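PDB 6H17: mutual gliding-motility protein MglA from Myxococcus xanthus DK 1622, which binds GTP as a small GTPase of the Arf family and acts as an intracellular switch that controls the direction and speed of gliding motility. Local coordinates for residues A103-M114 with N147-L158; K133-N141 with T179-E190. All blocks are in the same frame, centred on the assembly; numbering follows the deposited sequence.

Contact 1. Residues A103-M114 with N147-L158; sequences ADSQIERMEANM and NAVTVEEMRKAL. With SO4 (sulfate ion), chain D.
Asn147 sets its amide edge-on to the amide oxygen of Gln106, ND2 donating to Gln106 OE1 at 3.1 Å. That acceptor lies close to the plane of the Asn147 amide, whereas the Gln106 amide stands nearly perpendicular to it, 88° apart. A further bond from Asn147 ND2 to Glu108 OE1 is doubtful, since it holds for one of two modelled positions of Glu108. NE2 of Gln106 lies in plane with both Asp104 oxygens and meets each on its syn side, apparently sharing one N-H between them; Asp104 OD1 also closes an Asx turn with Gln106 N, and OD2 pairs with Lys142. Next to this polar end a single beta bridge joins the backbones: Val149 N donates to Ser105 O at 2.8 Å and Ile107 N to Asn147 O at 2.9 Å.

Toward the helices the contact becomes apolar and rich in sulfur. Met110 and Met154 run antiparallel alongside one another, CE of Met110 resting 3.7 Å from SD of Met154. CG of Met110 stands anti to the backbone N (chi1 -180°) and the chain then bends twice, which brings the same methyl onto Ala157 CB. Met154 CE lies 3.7 Å from Ala103 CB. Leu158 CD1 presses on Ala103 CB too, while CD2 faces Met110 SD.

The bridge and the Asp104-Lys142 pair lie at the C-terminal end of strand 98-104, beside the nucleotide-binding NKxD segment of the Ras-like G domain. The chemistry is thus divided: directional bonds fix the register of the two loops, and pliable thioethers fill the wedge between helices 110-125 and 151-158, whose segments cross at -37°.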
loop_
_atom_site.group_PDB
_atom_site.type_symbol
_atom_site.label_atom_id
_atom_site.label_comp_id
_atom_site.label_asym_id
_atom_site.label_seq_id
_atom_site.Cartn_x
_atom_site.Cartn_y
_atom_site.Cartn_z
ATOM N N ALA A 103 -8.237 1.271 4.448
ATOM C CA ALA A 103 -9.436 1.991 4.855
ATOM C C ALA A 103 -9.520 2.033 6.372
ATOM O O ALA A 103 -9.217 1.050 7.060
ATOM C CB ALA A 103 -10.661 1.291 4.287
ATOM N N ASP A 104 -9.912 3.181 6.898
ATOM C CA ASP A 104 -10.175 3.319 8.328
ATOM C C ASP A 104 -11.601 2.857 8.597
ATOM O O ASP A 104 -12.551 3.474 8.119
ATOM C CB ASP A 104 -9.985 4.782 8.727
ATOM C CG ASP A 104 -10.038 4.997 10.233
ATOM O OD1 ASP A 104 -10.849 4.322 10.912
ATOM O OD2 ASP A 104 -9.259 5.835 10.750
ATOM N N SER A 105 -11.774 1.785 9.363
ATOM C CA SER A 105 -13.117 1.236 9.532
ATOM C C SER A 105 -14.035 2.122 10.367
ATOM O O SER A 105 -15.246 1.855 10.414
ATOM C CB SER A 105 -13.063 -0.139 10.211
ATOM O OG SER A 105 -12.478 -1.120 9.364
ATOM N N GLN A 106 -13.521 3.124 11.075
ATOM C CA GLN A 106 -14.393 3.958 11.899
ATOM C C GLN A 106 -15.483 4.603 11.044
ATOM O O GLN A 106 -15.220 5.168 9.980
ATOM C CB GLN A 106 -13.593 5.062 12.579
ATOM C CG GLN A 106 -12.582 4.563 13.563
ATOM C CD GLN A 106 -11.794 5.689 14.168
ATOM O OE1 GLN A 106 -12.111 6.173 15.260
ATOM N NE2 GLN A 106 -10.783 6.144 13.460
ATOM N N ILE A 107 -16.718 4.573 11.545
ATOM C CA ILE A 107 -17.857 5.046 10.759
ATOM C C ILE A 107 -17.701 6.515 10.388
ATOM O O ILE A 107 -18.053 6.922 9.269
ATOM C CB ILE A 107 -19.167 4.715 11.496
ATOM C CG1 ILE A 107 -20.375 4.879 10.560
ATOM C CG2 ILE A 107 -19.319 5.553 12.775
ATOM C CD1 ILE A 107 -21.602 4.157 11.071
ATOM N N GLU A 108 -17.110 7.314 11.278
ATOM C CA GLU A 108 -16.908 8.736 11.015
ATOM C C GLU A 108 -15.981 8.993 9.836
ATOM O O GLU A 108 -16.026 10.081 9.246
ATOM C CB GLU A 108 -16.335 9.402 12.274
ATOM C CG GLU A 108 -17.269 9.386 13.483
ATOM C CD GLU A 108 -17.101 8.161 14.383
ATOM O OE1 GLU A 108 -16.474 7.156 13.978
ATOM O OE2 GLU A 108 -17.610 8.212 15.524
ATOM N N ARG A 109 -15.153 8.021 9.480
ATOM C CA ARG A 109 -14.155 8.181 8.435
ATOM C C ARG A 109 -14.573 7.559 7.116
ATOM O O ARG A 109 -13.762 7.507 6.192
ATOM C CB ARG A 109 -12.815 7.604 8.895
ATOM C CG ARG A 109 -12.233 8.349 10.096
ATOM C CD ARG A 109 -11.867 9.777 9.753
ATOM N NE ARG A 109 -10.642 9.850 8.960
ATOM C CZ ARG A 109 -10.236 10.919 8.275
ATOM N NH1 ARG A 109 -10.966 12.031 8.225
ATOM N NH2 ARG A 109 -9.096 10.887 7.623
ATOM N N MET A 110 -15.815 7.113 6.983
ATOM C CA MET A 110 -16.225 6.503 5.723
ATOM C C MET A 110 -16.150 7.487 4.568
ATOM O O MET A 110 -15.723 7.116 3.471
ATOM C CB MET A 110 -17.622 5.885 5.824
ATOM C CG MET A 110 -18.079 5.224 4.507
ATOM S SD MET A 110 -16.940 3.945 3.891
ATOM C CE MET A 110 -17.419 2.531 4.880
ATOM N N GLU A 111 -16.579 8.736 4.764
ATOM C CA GLU A 111 -16.492 9.690 3.665
ATOM C C GLU A 111 -15.044 9.878 3.251
ATOM O O GLU A 111 -14.743 9.976 2.063
ATOM C CB GLU A 111 -17.116 11.034 4.039
ATOM C CG GLU A 111 -18.627 11.077 3.869
ATOM C CD GLU A 111 -19.146 12.483 3.602
ATOM O OE1 GLU A 111 -18.326 13.381 3.313
ATOM O OE2 GLU A 111 -20.375 12.693 3.683
ATOM N N ALA A 112 -14.138 9.966 4.233
ATOM C CA ALA A 112 -12.728 10.135 3.931
ATOM C C ALA A 112 -12.183 8.925 3.187
ATOM O O ALA A 112 -11.382 9.077 2.260
ATOM C CB ALA A 112 -11.942 10.410 5.212
ATOM N N ASN A 113 -12.619 7.712 3.563
ATOM C CA ASN A 113 -12.244 6.521 2.810
ATOM C C ASN A 113 -12.671 6.645 1.357
ATOM O O ASN A 113 -11.895 6.380 0.442
ATOM C CB ASN A 113 -12.920 5.271 3.372
ATOM C CG ASN A 113 -12.347 4.809 4.692
ATOM O OD1 ASN A 113 -11.151 4.964 4.962
ATOM N ND2 ASN A 113 -13.186 4.174 5.499
ATOM N N MET A 114 -13.920 7.058 1.124
ATOM C CA MET A 114 -14.415 7.126 -0.247
ATOM C C MET A 114 -13.703 8.204 -1.044
ATOM O O MET A 114 -13.395 8.000 -2.225
ATOM C CB MET A 114 -15.910 7.389 -0.228
ATOM C CG MET A 114 -16.694 6.234 0.305
ATOM S SD MET A 114 -18.416 6.680 0.504
ATOM C CE MET A 114 -19.114 5.044 0.594
ATOM N N ASN A 147 -16.530 1.746 17.139
ATOM C CA ASN A 147 -17.209 2.486 16.086
ATOM C C ASN A 147 -16.839 1.980 14.689
ATOM O O ASN A 147 -17.157 2.656 13.702
ATOM C CB ASN A 147 -16.934 3.995 16.233
ATOM C CG ASN A 147 -15.432 4.345 16.323
ATOM O OD1 ASN A 147 -14.642 3.620 16.924
ATOM N ND2 ASN A 147 -15.063 5.504 15.782
ATOM N N ALA A 148 -16.212 0.814 14.573
ATOM C CA ALA A 148 -15.922 0.231 13.271
ATOM C C ALA A 148 -17.203 -0.213 12.582
ATOM O O ALA A 148 -18.080 -0.830 13.195
ATOM C CB ALA A 148 -14.991 -0.970 13.431
ATOM N N VAL A 149 -17.292 0.093 11.289
ATOM C CA VAL A 149 -18.368 -0.404 10.428
ATOM C C VAL A 149 -18.228 -1.912 10.266
ATOM O O VAL A 149 -17.141 -2.471 10.388
ATOM C CB VAL A 149 -18.213 0.350 9.086
ATOM C CG1 VAL A 149 -19.091 -0.220 7.986
ATOM C CG2 VAL A 149 -18.521 1.837 9.298
ATOM N N THR A 150 -19.337 -2.597 10.004
ATOM C CA THR A 150 -19.218 -4.040 9.828
ATOM C C THR A 150 -18.437 -4.353 8.549
ATOM O O THR A 150 -18.365 -3.549 7.618
ATOM C CB THR A 150 -20.587 -4.723 9.759
ATOM O OG1 THR A 150 -21.198 -4.404 8.503
ATOM C CG2 THR A 150 -21.477 -4.305 10.893
ATOM N N VAL A 151 -17.829 -5.541 8.513
ATOM C CA VAL A 151 -17.026 -5.912 7.349
ATOM C C VAL A 151 -17.893 -5.951 6.096
ATOM O O VAL A 151 -17.488 -5.504 5.019
ATOM C CB VAL A 151 -16.305 -7.250 7.589
ATOM C CG1 VAL A 151 -15.653 -7.712 6.280
ATOM C CG2 VAL A 151 -15.283 -7.111 8.676
ATOM N N GLU A 152 -19.104 -6.485 6.216
ATOM C CA GLU A 152 -19.995 -6.547 5.069
ATOM C C GLU A 152 -20.291 -5.153 4.541
ATOM O O GLU A 152 -20.347 -4.940 3.327
ATOM C CB GLU A 152 -21.290 -7.253 5.459
ATOM C CG GLU A 152 -22.232 -7.477 4.293
ATOM C CD GLU A 152 -23.527 -8.159 4.705
ATOM O OE1 GLU A 152 -24.332 -8.487 3.809
ATOM O OE2 GLU A 152 -23.741 -8.366 5.919
ATOM N N GLU A 153 -20.493 -4.188 5.439
ATOM C CA GLU A 153 -20.755 -2.822 5.000
ATOM C C GLU A 153 -19.511 -2.175 4.388
ATOM O O GLU A 153 -19.624 -1.383 3.441
ATOM C CB GLU A 153 -21.281 -1.985 6.162
ATOM C CG GLU A 153 -22.658 -2.346 6.609
ATOM C CD GLU A 153 -22.915 -1.928 8.065
ATOM O OE1 GLU A 153 -23.963 -2.320 8.592
ATOM O OE2 GLU A 153 -22.069 -1.243 8.674
ATOM N N MET A 154 -18.321 -2.491 4.909
ATOM C CA MET A 154 -17.091 -1.999 4.291
ATOM C C MET A 154 -16.961 -2.511 2.863
ATOM O O MET A 154 -16.609 -1.753 1.947
ATOM C CB MET A 154 -15.876 -2.455 5.095
ATOM C CG MET A 154 -15.734 -1.803 6.464
ATOM S SD MET A 154 -15.349 -0.030 6.493
ATOM C CE MET A 154 -13.642 -0.032 6.046
ATOM N N ARG A 155 -17.260 -3.798 2.656
ATOM C CA ARG A 155 -17.163 -4.395 1.332
ATOM C C ARG A 155 -18.164 -3.752 0.385
ATOM O O ARG A 155 -17.829 -3.406 -0.754
ATOM C CB ARG A 155 -17.428 -5.897 1.454
ATOM C CG ARG A 155 -17.406 -6.633 0.121
ATOM C CD ARG A 155 -17.766 -8.112 0.296
ATOM N NE ARG A 155 -17.022 -8.718 1.401
ATOM C CZ ARG A 155 -17.566 -9.237 2.503
ATOM N NH1 ARG A 155 -18.883 -9.265 2.675
ATOM N NH2 ARG A 155 -16.778 -9.752 3.433
ATOM N N LYS A 156 -19.396 -3.565 0.841
ATOM C CA LYS A 156 -20.389 -2.957 -0.029
ATOM C C LYS A 156 -20.047 -1.512 -0.351
ATOM O O LYS A 156 -20.351 -1.037 -1.452
ATOM C CB LYS A 156 -21.777 -3.070 0.603
ATOM C CG LYS A 156 -22.306 -4.499 0.641
ATOM C CD LYS A 156 -23.636 -4.586 1.357
ATOM C CE LYS A 156 -24.170 -6.008 1.345
ATOM N NZ LYS A 156 -25.402 -6.124 2.169
ATOM N N ALA A 157 -19.418 -0.794 0.578
ATOM C CA ALA A 157 -19.094 0.602 0.332
ATOM C C ALA A 157 -17.842 0.781 -0.517
ATOM O O ALA A 157 -17.759 1.738 -1.287
ATOM C CB ALA A 157 -18.886 1.322 1.661
ATOM N N LEU A 158 -16.835 -0.094 -0.367
ATOM C CA LEU A 158 -15.499 0.179 -0.879
ATOM C C LEU A 158 -14.930 -0.892 -1.796
ATOM O O LEU A 158 -13.845 -0.669 -2.347
ATOM C CB LEU A 158 -14.507 0.375 0.283
ATOM C CG LEU A 158 -14.819 1.525 1.231
ATOM C CD1 LEU A 158 -13.937 1.437 2.475
ATOM C CD2 LEU A 158 -14.673 2.884 0.573
HETATM S S SO4 D . -8.194 14.402 6.498
HETATM O O1 SO4 D . -7.471 13.157 6.754
HETATM O O2 SO4 D . -8.111 14.716 5.067
HETATM O O3 SO4 D . -9.605 14.286 6.852
HETATM O O4 SO4 D . -7.539 15.465 7.260
#

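Contact 2. Residues K133-N141 with T179-E190; sequences KIPYVIQYN and TLKAVAKLVLTE. With GSP (5'-guanosine-diphosphate-monothiophosphate), chain C.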
loop_
_atom_site.group_PDB
_atom_site.type_symbol
_atom_site.label_atom_id
_atom_site.label_comp_id
_atom_site.label_asym_id
_atom_site.label_seq_id
_atom_site.Cartn_x
_atom_site.Cartn_y
_atom_site.Cartn_z
ATOM N N LYS A 133 -6.991 -2.595 -13.308
ATOM C CA LYS A 133 -6.066 -3.566 -13.868
ATOM C C LYS A 133 -4.870 -3.867 -12.983
ATOM O O LYS A 133 -4.324 -4.969 -13.053
ATOM C CB LYS A 133 -5.541 -3.045 -15.209
ATOM C CG LYS A 133 -6.619 -2.879 -16.255
ATOM C CD LYS A 133 -5.990 -2.606 -17.608
ATOM C CE LYS A 133 -6.533 -1.344 -18.251
ATOM N NZ LYS A 133 -7.419 -1.664 -19.403
ATOM N N ILE A 134 -4.459 -2.921 -12.150
ATOM C CA ILE A 134 -3.215 -3.017 -11.390
ATOM C C ILE A 134 -3.384 -3.989 -10.226
ATOM O O ILE A 134 -4.486 -4.120 -9.671
ATOM C CB ILE A 134 -2.792 -1.609 -10.926
ATOM C CG1 ILE A 134 -1.330 -1.557 -10.486
ATOM C CG2 ILE A 134 -3.676 -1.134 -9.808
ATOM C CD1 ILE A 134 -0.871 -0.152 -10.097
ATOM N N PRO A 135 -2.332 -4.698 -9.824
ATOM C CA PRO A 135 -2.381 -5.436 -8.553
ATOM C C PRO A 135 -2.840 -4.534 -7.418
ATOM O O PRO A 135 -2.270 -3.460 -7.188
ATOM C CB PRO A 135 -0.933 -5.887 -8.368
ATOM C CG PRO A 135 -0.477 -6.103 -9.799
ATOM C CD PRO A 135 -1.065 -4.952 -10.547
ATOM N N TYR A 136 -3.879 -4.972 -6.701
ATOM C CA TYR A 136 -4.593 -4.095 -5.777
ATOM C C TYR A 136 -5.295 -4.931 -4.724
ATOM O O TYR A 136 -6.034 -5.862 -5.047
ATOM C CB TYR A 136 -5.595 -3.244 -6.573
ATOM C CG TYR A 136 -6.601 -2.491 -5.737
ATOM C CD1 TYR A 136 -6.213 -1.816 -4.604
ATOM C CD2 TYR A 136 -7.946 -2.458 -6.089
ATOM C CE1 TYR A 136 -7.123 -1.144 -3.814
ATOM C CE2 TYR A 136 -8.875 -1.772 -5.309
ATOM C CZ TYR A 136 -8.442 -1.123 -4.171
ATOM O OH TYR A 136 -9.314 -0.431 -3.351
ATOM N N VAL A 137 -5.060 -4.593 -3.464
ATOM C CA VAL A 137 -5.668 -5.250 -2.310
ATOM C C VAL A 137 -6.198 -4.167 -1.397
ATOM O O VAL A 137 -5.591 -3.096 -1.274
ATOM C CB VAL A 137 -4.640 -6.126 -1.572
ATOM C CG1 VAL A 137 -5.204 -6.714 -0.280
ATOM C CG2 VAL A 137 -4.115 -7.228 -2.510
ATOM N N ILE A 138 -7.323 -4.430 -0.759
ATOM C CA ILE A 138 -7.918 -3.495 0.193
ATOM C C ILE A 138 -7.854 -4.071 1.603
ATOM O O ILE A 138 -8.100 -5.268 1.821
ATOM C CB ILE A 138 -9.355 -3.087 -0.201
ATOM C CG1 ILE A 138 -9.826 -1.924 0.696
ATOM C CG2 ILE A 138 -10.316 -4.246 -0.153
ATOM C CD1 ILE A 138 -10.984 -1.113 0.076
ATOM N N GLN A 139 -7.531 -3.213 2.558
ATOM C CA GLN A 139 -7.451 -3.565 3.965
ATOM C C GLN A 139 -8.466 -2.761 4.754
ATOM O O GLN A 139 -8.502 -1.529 4.653
ATOM C CB GLN A 139 -6.046 -3.268 4.478
ATOM C CG GLN A 139 -5.830 -3.684 5.923
ATOM C CD GLN A 139 -4.488 -3.268 6.448
ATOM O OE1 GLN A 139 -4.344 -2.199 7.038
ATOM N NE2 GLN A 139 -3.476 -4.116 6.235
ATOM N N TYR A 140 -9.281 -3.443 5.543
ATOM C CA TYR A 140 -10.227 -2.792 6.446
ATOM C C TYR A 140 -9.559 -2.740 7.812
ATOM O O TYR A 140 -9.631 -3.692 8.589
ATOM C CB TYR A 140 -11.553 -3.538 6.494
ATOM C CG TYR A 140 -12.179 -3.819 5.140
ATOM C CD1 TYR A 140 -12.153 -2.879 4.107
ATOM C CD2 TYR A 140 -12.781 -5.043 4.883
ATOM C CE1 TYR A 140 -12.740 -3.158 2.867
ATOM C CE2 TYR A 140 -13.354 -5.323 3.658
ATOM C CZ TYR A 140 -13.322 -4.370 2.660
ATOM O OH TYR A 140 -13.884 -4.628 1.416
ATOM N N ASN A 141 -8.891 -1.628 8.092
ATOM C CA ASN A 141 -8.086 -1.487 9.298
ATOM C C ASN A 141 -8.928 -0.942 10.444
ATOM O O ASN A 141 -10.054 -0.465 10.272
ATOM C CB ASN A 141 -6.868 -0.601 9.004
ATOM C CG ASN A 141 -5.834 -0.644 10.087
ATOM O OD1 ASN A 141 -5.591 -1.698 10.692
ATOM N ND2 ASN A 141 -5.222 0.495 10.370
ATOM N N THR A 179 -2.081 -9.085 4.061
ATOM C CA THR A 179 -2.305 -8.032 3.069
ATOM C C THR A 179 -1.086 -7.883 2.173
ATOM O O THR A 179 -1.202 -7.843 0.938
ATOM C CB THR A 179 -2.586 -6.709 3.785
ATOM O OG1 THR A 179 -3.782 -6.778 4.566
ATOM C CG2 THR A 179 -2.744 -5.547 2.821
ATOM N N LEU A 180 0.096 -7.767 2.786
ATOM C CA LEU A 180 1.330 -7.584 2.031
ATOM C C LEU A 180 1.591 -8.766 1.107
ATOM O O LEU A 180 1.938 -8.583 -0.069
ATOM C CB LEU A 180 2.487 -7.412 3.008
ATOM C CG LEU A 180 3.894 -7.367 2.370
ATOM C CD1 LEU A 180 4.034 -6.135 1.482
ATOM C CD2 LEU A 180 4.976 -7.373 3.453
ATOM N N LYS A 181 1.481 -9.980 1.631
ATOM C CA LYS A 181 1.790 -11.151 0.821
ATOM C C LYS A 181 0.834 -11.258 -0.346
ATOM O O LYS A 181 1.226 -11.704 -1.430
ATOM C CB LYS A 181 1.774 -12.406 1.690
ATOM C CG LYS A 181 2.960 -12.479 2.630
ATOM C CD LYS A 181 2.778 -13.504 3.738
ATOM C CE LYS A 181 4.083 -13.733 4.499
ATOM N NZ LYS A 181 5.218 -12.883 4.013
ATOM N N ALA A 182 -0.420 -10.863 -0.161
ATOM C CA ALA A 182 -1.391 -10.937 -1.252
ATOM C C ALA A 182 -1.003 -10.001 -2.394
ATOM O O ALA A 182 -0.991 -10.399 -3.563
ATOM C CB ALA A 182 -2.804 -10.636 -0.745
ATOM N N VAL A 183 -0.682 -8.754 -2.085
ATOM C CA VAL A 183 -0.340 -7.827 -3.163
ATOM C C VAL A 183 0.998 -8.197 -3.801
ATOM O O VAL A 183 1.163 -8.079 -5.019
ATOM C CB VAL A 183 -0.404 -6.361 -2.703
ATOM C CG1 VAL A 183 0.771 -6.000 -1.828
ATOM C CG2 VAL A 183 -0.483 -5.442 -3.940
ATOM N N ALA A 184 1.957 -8.665 -3.001
ATOM C CA ALA A 184 3.257 -9.035 -3.553
ATOM C C ALA A 184 3.132 -10.203 -4.516
ATOM O O ALA A 184 3.779 -10.215 -5.574
ATOM C CB ALA A 184 4.251 -9.372 -2.441
ATOM N N LYS A 185 2.277 -11.178 -4.195
ATOM C CA LYS A 185 2.060 -12.302 -5.101
ATOM C C LYS A 185 1.425 -11.839 -6.410
ATOM O O LYS A 185 1.808 -12.308 -7.487
ATOM C CB LYS A 185 1.208 -13.361 -4.408
ATOM C CG LYS A 185 0.933 -14.599 -5.246
ATOM C CD LYS A 185 0.231 -15.668 -4.420
ATOM C CE LYS A 185 0.047 -16.938 -5.233
ATOM N NZ LYS A 185 -0.849 -17.920 -4.561
ATOM N N LEU A 186 0.455 -10.920 -6.347
ATOM C CA LEU A 186 -0.139 -10.392 -7.570
ATOM C C LEU A 186 0.899 -9.684 -8.434
ATOM O O LEU A 186 0.895 -9.827 -9.661
ATOM C CB LEU A 186 -1.281 -9.435 -7.233
ATOM C CG LEU A 186 -2.509 -10.087 -6.608
ATOM C CD1 LEU A 186 -3.502 -8.998 -6.171
ATOM C CD2 LEU A 186 -3.173 -11.071 -7.541
ATOM N N VAL A 187 1.792 -8.908 -7.812
ATOM C CA VAL A 187 2.843 -8.217 -8.556
ATOM C C VAL A 187 3.781 -9.224 -9.209
ATOM O O VAL A 187 4.153 -9.079 -10.378
ATOM C CB VAL A 187 3.590 -7.244 -7.624
ATOM C CG1 VAL A 187 4.871 -6.757 -8.281
ATOM C CG2 VAL A 187 2.685 -6.078 -7.246
ATOM N N LEU A 188 4.192 -10.253 -8.466
ATOM C CA LEU A 188 5.092 -11.256 -9.036
ATOM C C LEU A 188 4.445 -11.983 -10.205
ATOM O O LEU A 188 5.114 -12.285 -11.202
ATOM C CB LEU A 188 5.514 -12.244 -7.954
ATOM C CG LEU A 188 6.541 -11.738 -6.949
ATOM C CD1 LEU A 188 6.604 -12.717 -5.782
ATOM C CD2 LEU A 188 7.915 -11.577 -7.555
ATOM N N THR A 189 3.161 -12.316 -10.087
ATOM C CA THR A 189 2.474 -12.991 -11.187
ATOM C C THR A 189 2.518 -12.137 -12.445
ATOM O O THR A 189 2.734 -12.658 -13.551
ATOM C CB THR A 189 1.041 -13.314 -10.770
ATOM O OG1 THR A 189 1.061 -14.280 -9.714
ATOM C CG2 THR A 189 0.244 -13.865 -11.950
ATOM N N GLU A 190 2.341 -10.819 -12.301
ATOM C CA GLU A 190 2.408 -9.937 -13.465
ATOM C C GLU A 190 3.814 -9.904 -14.053
ATOM O O GLU A 190 3.978 -9.956 -15.280
ATOM C CB GLU A 190 1.934 -8.530 -13.106
ATOM C CG GLU A 190 0.437 -8.428 -12.858
ATOM C CD GLU A 190 -0.387 -9.089 -13.951
ATOM O OE1 GLU A 190 -0.236 -8.690 -15.125
ATOM O OE2 GLU A 190 -1.162 -10.026 -13.642
HETATM P PG GSP C . -0.926 9.869 7.408
HETATM O O3B GSP C . -1.501 8.646 8.365
HETATM S S1G GSP C . -1.579 11.456 8.166
HETATM O O2G GSP C . 0.607 9.703 7.408
HETATM O O3G GSP C . -1.478 9.577 6.009
HETATM P PB GSP C . -1.200 7.091 8.396
HETATM O O1B GSP C . -2.159 6.363 7.531
HETATM O O2B GSP C . 0.236 6.827 8.147
HETATM P PA GSP C . -0.709 6.079 11.064
HETATM O O1A GSP C . -0.282 4.749 10.656
HETATM O O2A GSP C . 0.314 7.025 11.521
HETATM O O3A GSP C . -1.589 6.754 9.924
HETATM O "O5'" GSP C . -1.833 5.857 12.176
HETATM C "C5'" GSP C . -2.511 6.968 12.742
HETATM C "C4'" GSP C . -2.999 6.630 14.145
HETATM O "O4'" GSP C . -3.940 5.540 14.079
HETATM C "C3'" GSP C . -1.878 6.175 15.043
HETATM O "O3'" GSP C . -2.084 6.682 16.352
HETATM C "C2'" GSP C . -1.971 4.651 15.069
HETATM O "O2'" GSP C . -1.479 4.034 16.222
HETATM C "C1'" GSP C . -3.490 4.487 14.915
HETATM N N9 GSP C . -3.902 3.210 14.347
HETATM C C8 GSP C . -3.434 2.666 13.191
HETATM N N7 GSP C . -4.034 1.477 12.975
HETATM C C5 GSP C . -4.897 1.271 14.019
HETATM C C6 GSP C . -5.761 0.225 14.340
HETATM O O6 GSP C . -5.932 -0.810 13.653
HETATM N N1 GSP C . -6.462 0.363 15.496
HETATM C C2 GSP C . -6.359 1.467 16.305
HETATM N N2 GSP C . -7.092 1.526 17.404
HETATM N N3 GSP C . -5.522 2.490 16.019
HETATM C C4 GSP C . -4.813 2.353 14.883
#
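Val137 lies across Val183 at the apolar centre, where strand 136-141 runs over helix 176-193 with its direction almost reversed, 171° between the two segments. One branch does most of the touching: CG2 of Val137, anti to its own carbonyl carbon, sits 3.8 Å from Val183 CB and also meets Ala182 CB and Leu186 CD1. The other branch, CG1, is turned anti to the backbone N (chi1 174°) and faces Thr179 CG2 at 4.1 Å. A beta-branched side chain thereby spreads over two turns of helix.

Pro135 extends the apolar row toward the C-terminal part of the helix. Its CB approaches Leu186 CB at 3.7 Å and Val187 CG2 at 3.8 Å, while its CG crosses the aliphatic stem of Glu190, with CG to CG at 3.9 Å.

At the opposite end of the row the contact turns polar. Gln139, extended from the strand, lies across Thr179, nearly perpendicular, and donates from NE2 to Thr179 OG1 at 3.2 Å, a nearly straight bond (173°) that lies in the amide plane. Its OE1 accepts from Asn28 ND2, and Thr179 OG1 is also bonded to Gly175 O, which leaves this buried amide held at both ends. A leucine here would probably cost Asn28 ND2 this acceptor and leave Thr179 OG1 with Gly175 O but without the amide donor.

Two residues on, Asn141 donates from ND2 to N7 of the guanine of the bound GTPgammaS at 3.0 Å. A parallel strand of the sheet backed by the C-terminal helix, and ending in the asparagine that reads the base, is the arrangement of the Ras-like G domain, where this residue opens the NKxD motif.

How the contacts relate
Contact 1 and contact 2 have centres about 20 Å apart, yet they share one sheet, in which strands 98-104 and 136-141 are parallel neighbours. Along the chain their segments alternate: 103-114, 133-141, 147-158, then 179-190, so that helix 110-125 leads into strand 136-141 and this strand into helix 151-158. Contact 2 lies deeper in the chain, whereas contact 1 lies farther out, where strand 98-104 ends, its centre about 17 Å from the chain's centre. They meet where Ala103 N approaches Gln139 O at 2.8 Å and Ser105 OG approaches Asn141 O at 2.7 Å, both probable hydrogen bonds. The strand end bearing the guanine-binding asparagine is thus joined directly to contact 1, so the two contacts border the same nucleotide site.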